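Local structure of protein Pcdhgc3 (Mus musculus, 4ZI8) at residues A231-E245 with E322-D334. The protein is a protocadherin, here its first three extracellular cadherin domains, that probably mediates calcium-dependent cell adhesion and may help establish specific neuronal connections. Sequence-based numbering, arbitrary orientation.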
# COMPACT_ATOMS: atom_id res chain seq x y z
N ALA B 231 4.88 16.71 -13.19
CA ALA B 231 4.06 17.86 -13.57
C ALA B 231 4.04 17.96 -15.07
O ALA B 231 5.02 17.56 -15.72
CB ALA B 231 4.61 19.13 -12.98
N PRO B 232 2.96 18.50 -15.62
CA PRO B 232 2.91 18.86 -17.04
C PRO B 232 4.05 19.81 -17.36
O PRO B 232 4.53 20.51 -16.48
CB PRO B 232 1.56 19.53 -17.18
CG PRO B 232 0.74 18.89 -16.12
CD PRO B 232 1.66 18.73 -14.97
N ALA B 233 4.49 19.82 -18.62
CA ALA B 233 5.51 20.75 -19.06
C ALA B 233 5.15 21.28 -20.43
O ALA B 233 5.00 20.49 -21.36
CB ALA B 233 6.88 20.08 -19.09
N PHE B 234 5.02 22.59 -20.56
CA PHE B 234 4.74 23.18 -21.86
C PHE B 234 5.89 23.02 -22.83
O PHE B 234 7.05 23.04 -22.43
CB PHE B 234 4.36 24.67 -21.71
CG PHE B 234 2.92 24.87 -21.35
CD1 PHE B 234 1.94 24.81 -22.34
CD2 PHE B 234 2.53 25.06 -20.04
CE1 PHE B 234 0.62 24.96 -22.03
CE2 PHE B 234 1.19 25.22 -19.72
CZ PHE B 234 0.24 25.16 -20.71
N ASN B 235 5.57 22.81 -24.10
CA ASN B 235 6.56 22.75 -25.16
C ASN B 235 7.36 24.03 -25.24
O ASN B 235 8.56 24.02 -25.49
CB ASN B 235 5.90 22.46 -26.50
CG ASN B 235 5.74 20.97 -26.76
OD1 ASN B 235 5.65 20.18 -25.82
ND2 ASN B 235 5.73 20.58 -28.03
N GLN B 236 6.67 25.14 -25.02
CA GLN B 236 7.33 26.43 -24.95
C GLN B 236 6.63 27.29 -23.93
O GLN B 236 5.44 27.11 -23.65
CB GLN B 236 7.37 27.10 -26.33
CG GLN B 236 6.08 27.12 -27.05
CD GLN B 236 6.22 27.67 -28.45
OE1 GLN B 236 6.46 26.92 -29.39
NE2 GLN B 236 6.10 28.98 -28.60
N SER B 237 7.39 28.20 -23.34
CA SER B 237 6.90 29.01 -22.25
C SER B 237 6.16 30.22 -22.78
O SER B 237 5.28 30.75 -22.10
CB SER B 237 8.05 29.45 -21.35
OG SER B 237 8.42 28.40 -20.48
N LEU B 238 6.51 30.63 -23.99
CA LEU B 238 5.97 31.84 -24.56
C LEU B 238 5.44 31.58 -25.96
O LEU B 238 6.17 31.04 -26.81
CB LEU B 238 7.04 32.95 -24.57
CG LEU B 238 6.75 34.26 -25.31
CD1 LEU B 238 5.50 34.92 -24.78
CD2 LEU B 238 7.92 35.20 -25.18
N TYR B 239 4.18 31.95 -26.18
CA TYR B 239 3.57 31.92 -27.51
C TYR B 239 3.24 33.35 -27.98
O TYR B 239 2.77 34.17 -27.18
CB TYR B 239 2.29 31.07 -27.51
CG TYR B 239 2.49 29.61 -27.17
CD1 TYR B 239 2.61 29.19 -25.85
CD2 TYR B 239 2.51 28.64 -28.17
CE1 TYR B 239 2.78 27.85 -25.54
CE2 TYR B 239 2.67 27.31 -27.88
CZ TYR B 239 2.80 26.91 -26.56
OH TYR B 239 2.96 25.57 -26.28
N ARG B 240 3.50 33.66 -29.24
CA ARG B 240 3.21 34.99 -29.79
C ARG B 240 2.20 34.86 -30.91
O ARG B 240 2.27 33.93 -31.71
CB ARG B 240 4.46 35.69 -30.33
CG ARG B 240 5.50 36.03 -29.28
CD ARG B 240 6.76 36.66 -29.91
NE ARG B 240 7.92 36.59 -29.01
CZ ARG B 240 8.28 37.55 -28.17
NH1 ARG B 240 7.58 38.67 -28.09
NH2 ARG B 240 9.36 37.39 -27.39
N ALA B 241 1.28 35.81 -30.97
CA ALA B 241 0.32 35.83 -32.06
C ALA B 241 -0.01 37.25 -32.47
O ALA B 241 -0.07 38.16 -31.63
CB ALA B 241 -0.96 35.09 -31.68
N ARG B 242 -0.23 37.43 -33.77
CA ARG B 242 -0.74 38.70 -34.27
C ARG B 242 -2.11 38.47 -34.90
O ARG B 242 -2.27 37.62 -35.79
CB ARG B 242 0.22 39.30 -35.30
CG ARG B 242 1.61 39.49 -34.78
CD ARG B 242 2.46 40.18 -35.80
NE ARG B 242 2.14 41.60 -35.88
CZ ARG B 242 2.07 42.29 -37.01
NH1 ARG B 242 2.28 41.68 -38.17
NH2 ARG B 242 1.79 43.58 -36.98
N VAL B 243 -3.08 39.23 -34.42
CA VAL B 243 -4.46 39.05 -34.82
C VAL B 243 -5.00 40.40 -35.31
O VAL B 243 -4.81 41.42 -34.63
CB VAL B 243 -5.31 38.53 -33.63
CG1 VAL B 243 -6.71 38.21 -34.10
CG2 VAL B 243 -4.69 37.27 -33.05
N ARG B 244 -5.63 40.41 -36.49
CA ARG B 244 -6.27 41.62 -37.02
C ARG B 244 -7.38 42.05 -36.08
O ARG B 244 -8.11 41.20 -35.54
CB ARG B 244 -6.86 41.38 -38.40
CG ARG B 244 -5.92 40.76 -39.40
CD ARG B 244 -6.64 40.50 -40.72
NE ARG B 244 -7.37 41.69 -41.16
CZ ARG B 244 -6.81 42.71 -41.81
NH1 ARG B 244 -5.52 42.67 -42.11
NH2 ARG B 244 -7.54 43.75 -42.16
N GLU B 245 -7.55 43.36 -35.89
CA GLU B 245 -8.54 43.80 -34.88
C GLU B 245 -9.97 43.45 -35.29
O GLU B 245 -10.86 43.37 -34.44
CB GLU B 245 -8.42 45.32 -34.58
CG GLU B 245 -8.83 46.22 -35.68
CD GLU B 245 -8.92 47.68 -35.23
OE1 GLU B 245 -8.61 48.53 -36.09
OE2 GLU B 245 -9.32 48.00 -34.07
N GLU B 322 0.51 19.47 -10.03
CA GLU B 322 1.36 20.65 -10.10
C GLU B 322 1.06 21.29 -11.44
O GLU B 322 1.09 20.62 -12.46
CB GLU B 322 2.86 20.30 -9.96
CG GLU B 322 3.81 21.46 -10.37
CD GLU B 322 5.29 21.26 -9.97
OE1 GLU B 322 5.63 20.34 -9.18
OE2 GLU B 322 6.12 22.06 -10.44
N GLY B 323 0.73 22.58 -11.44
CA GLY B 323 0.41 23.24 -12.69
C GLY B 323 1.65 23.66 -13.44
O GLY B 323 2.69 24.01 -12.85
N ALA B 324 1.55 23.64 -14.77
CA ALA B 324 2.57 24.25 -15.60
C ALA B 324 1.92 25.51 -16.16
O ALA B 324 0.69 25.60 -16.20
CB ALA B 324 3.01 23.33 -16.69
N HIS B 325 2.72 26.47 -16.57
CA HIS B 325 2.19 27.74 -17.05
C HIS B 325 2.88 28.18 -18.30
O HIS B 325 4.08 27.93 -18.47
CB HIS B 325 2.36 28.82 -15.99
CG HIS B 325 1.89 28.39 -14.64
ND1 HIS B 325 0.59 28.53 -14.23
CD2 HIS B 325 2.54 27.75 -13.64
CE1 HIS B 325 0.46 28.04 -13.02
NE2 HIS B 325 1.63 27.56 -12.63
N CYS B 326 2.13 28.83 -19.18
CA CYS B 326 2.74 29.49 -20.30
C CYS B 326 2.04 30.83 -20.51
O CYS B 326 1.02 31.14 -19.87
CB CYS B 326 2.68 28.63 -21.56
SG CYS B 326 1.04 28.53 -22.24
N LYS B 327 2.62 31.62 -21.39
CA LYS B 327 2.09 32.94 -21.68
C LYS B 327 1.87 33.09 -23.17
O LYS B 327 2.72 32.71 -23.97
CB LYS B 327 3.05 34.01 -21.16
CG LYS B 327 2.59 35.43 -21.37
CD LYS B 327 3.55 36.38 -20.67
CE LYS B 327 4.86 35.71 -20.38
NZ LYS B 327 5.96 36.70 -20.17
N VAL B 328 0.73 33.64 -23.56
CA VAL B 328 0.46 33.96 -24.94
C VAL B 328 0.40 35.48 -25.08
O VAL B 328 -0.38 36.13 -24.40
CB VAL B 328 -0.86 33.37 -25.43
CG1 VAL B 328 -0.97 33.54 -26.93
CG2 VAL B 328 -0.92 31.90 -25.02
N LEU B 329 1.25 36.04 -25.93
CA LEU B 329 1.23 37.46 -26.24
C LEU B 329 0.43 37.65 -27.51
O LEU B 329 0.86 37.23 -28.57
CB LEU B 329 2.64 38.00 -26.42
CG LEU B 329 3.49 37.99 -25.16
CD1 LEU B 329 4.93 38.43 -25.45
CD2 LEU B 329 2.85 38.92 -24.16
N VAL B 330 -0.74 38.27 -27.39
CA VAL B 330 -1.59 38.53 -28.56
C VAL B 330 -1.48 40.00 -28.95
O VAL B 330 -1.96 40.88 -28.24
CB VAL B 330 -3.07 38.19 -28.30
CG1 VAL B 330 -3.91 38.50 -29.54
CG2 VAL B 330 -3.21 36.74 -27.90
N GLU B 331 -0.79 40.23 -30.06
CA GLU B 331 -0.64 41.57 -30.63
C GLU B 331 -1.81 41.86 -31.56
O GLU B 331 -2.07 41.11 -32.49
CB GLU B 331 0.68 41.71 -31.37
CG GLU B 331 0.84 43.08 -32.02
CD GLU B 331 2.09 43.20 -32.89
OE1 GLU B 331 2.93 42.26 -32.84
OE2 GLU B 331 2.23 44.22 -33.61
N VAL B 332 -2.54 42.92 -31.27
CA VAL B 332 -3.65 43.35 -32.10
C VAL B 332 -3.15 44.21 -33.26
O VAL B 332 -2.45 45.21 -33.03
CB VAL B 332 -4.68 44.15 -31.30
CG1 VAL B 332 -5.86 44.51 -32.18
CG2 VAL B 332 -5.13 43.37 -30.06
N VAL B 333 -3.53 43.85 -34.48
CA VAL B 333 -3.06 44.51 -35.67
C VAL B 333 -4.12 45.47 -36.23
O VAL B 333 -5.28 45.11 -36.43
CB VAL B 333 -2.67 43.50 -36.74
CG1 VAL B 333 -2.22 44.22 -37.98
CG2 VAL B 333 -1.57 42.58 -36.21
N ASP B 334 -3.71 46.71 -36.45
CA ASP B 334 -4.64 47.74 -36.89
C ASP B 334 -5.14 47.36 -38.27
O ASP B 334 -4.34 46.97 -39.14
CB ASP B 334 -3.94 49.10 -36.88
CG ASP B 334 -4.86 50.25 -37.32
OD1 ASP B 334 -6.09 50.12 -37.39
OD2 ASP B 334 -4.31 51.33 -37.61
OXT ASP B 334 -6.34 47.40 -38.53
O HOH W 1 6.36 26.92 -18.91
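Tyr-239 N gives a nearly straight bond to Lys-327 O (2.8 Å), one of eight backbone hydrogen bonds that run from Ser-237 to Glu-245 and join strand 238-244 in parallel to strand 324-333. In the Greek-key β-sandwich of a cadherin domain, here the third, this sets the later half of the split first strand (A) beside the last (G). Tyr-239, Ala-241 and Val-243 make six of the bonds, spending both N-H and C=O; Ser-237 O accepts from Lys-327 N, and Glu-245 N donates to Val-333 O. On its other edge, strand 324-333 bonds to strand 307-316 through Cys-326 and Val-328. A water joins Ser-237 OG to His-325 O; Gln-236 O is buried without a partner.

Strand 233-234 pairs instead with strand 252-259, and Phe-234 turns its flat ring inward. Cys-326 lays CB and SG over one face of the Phe-234 ring, SG 3.8 Å from the centroid; its chi1 of 72° also brings SG beside Tyr-239, whose hydroxyl bonds to Leu-257 N. An alanine in place of Phe-234 would probably open a gap over Cys-326 and leave its sulfur without this aromatic cover.

Glu-245 OE2 accepts from Phe-302 N, while OE1 lies near the carboxylates of Asp-334 and Glu-303, an acid cluster that binds calcium in this protein but holds none here.

The face bearing Arg-242 and Glu-331 is largely solvent-accessible, suiting long charged chains. Bent at chi3 (75°), Arg-242 brings its guanidinium alongside the carboxylate, the two planes 52° apart, while Val-333 CG2 covers one guanidinium face. Arg-242 NE makes the salt bridge to Glu-331 OE1 at 3.2 Å, and Arg-242 NH2 adds a weak 3.5 Å hydrogen bond to Glu-331 OE2.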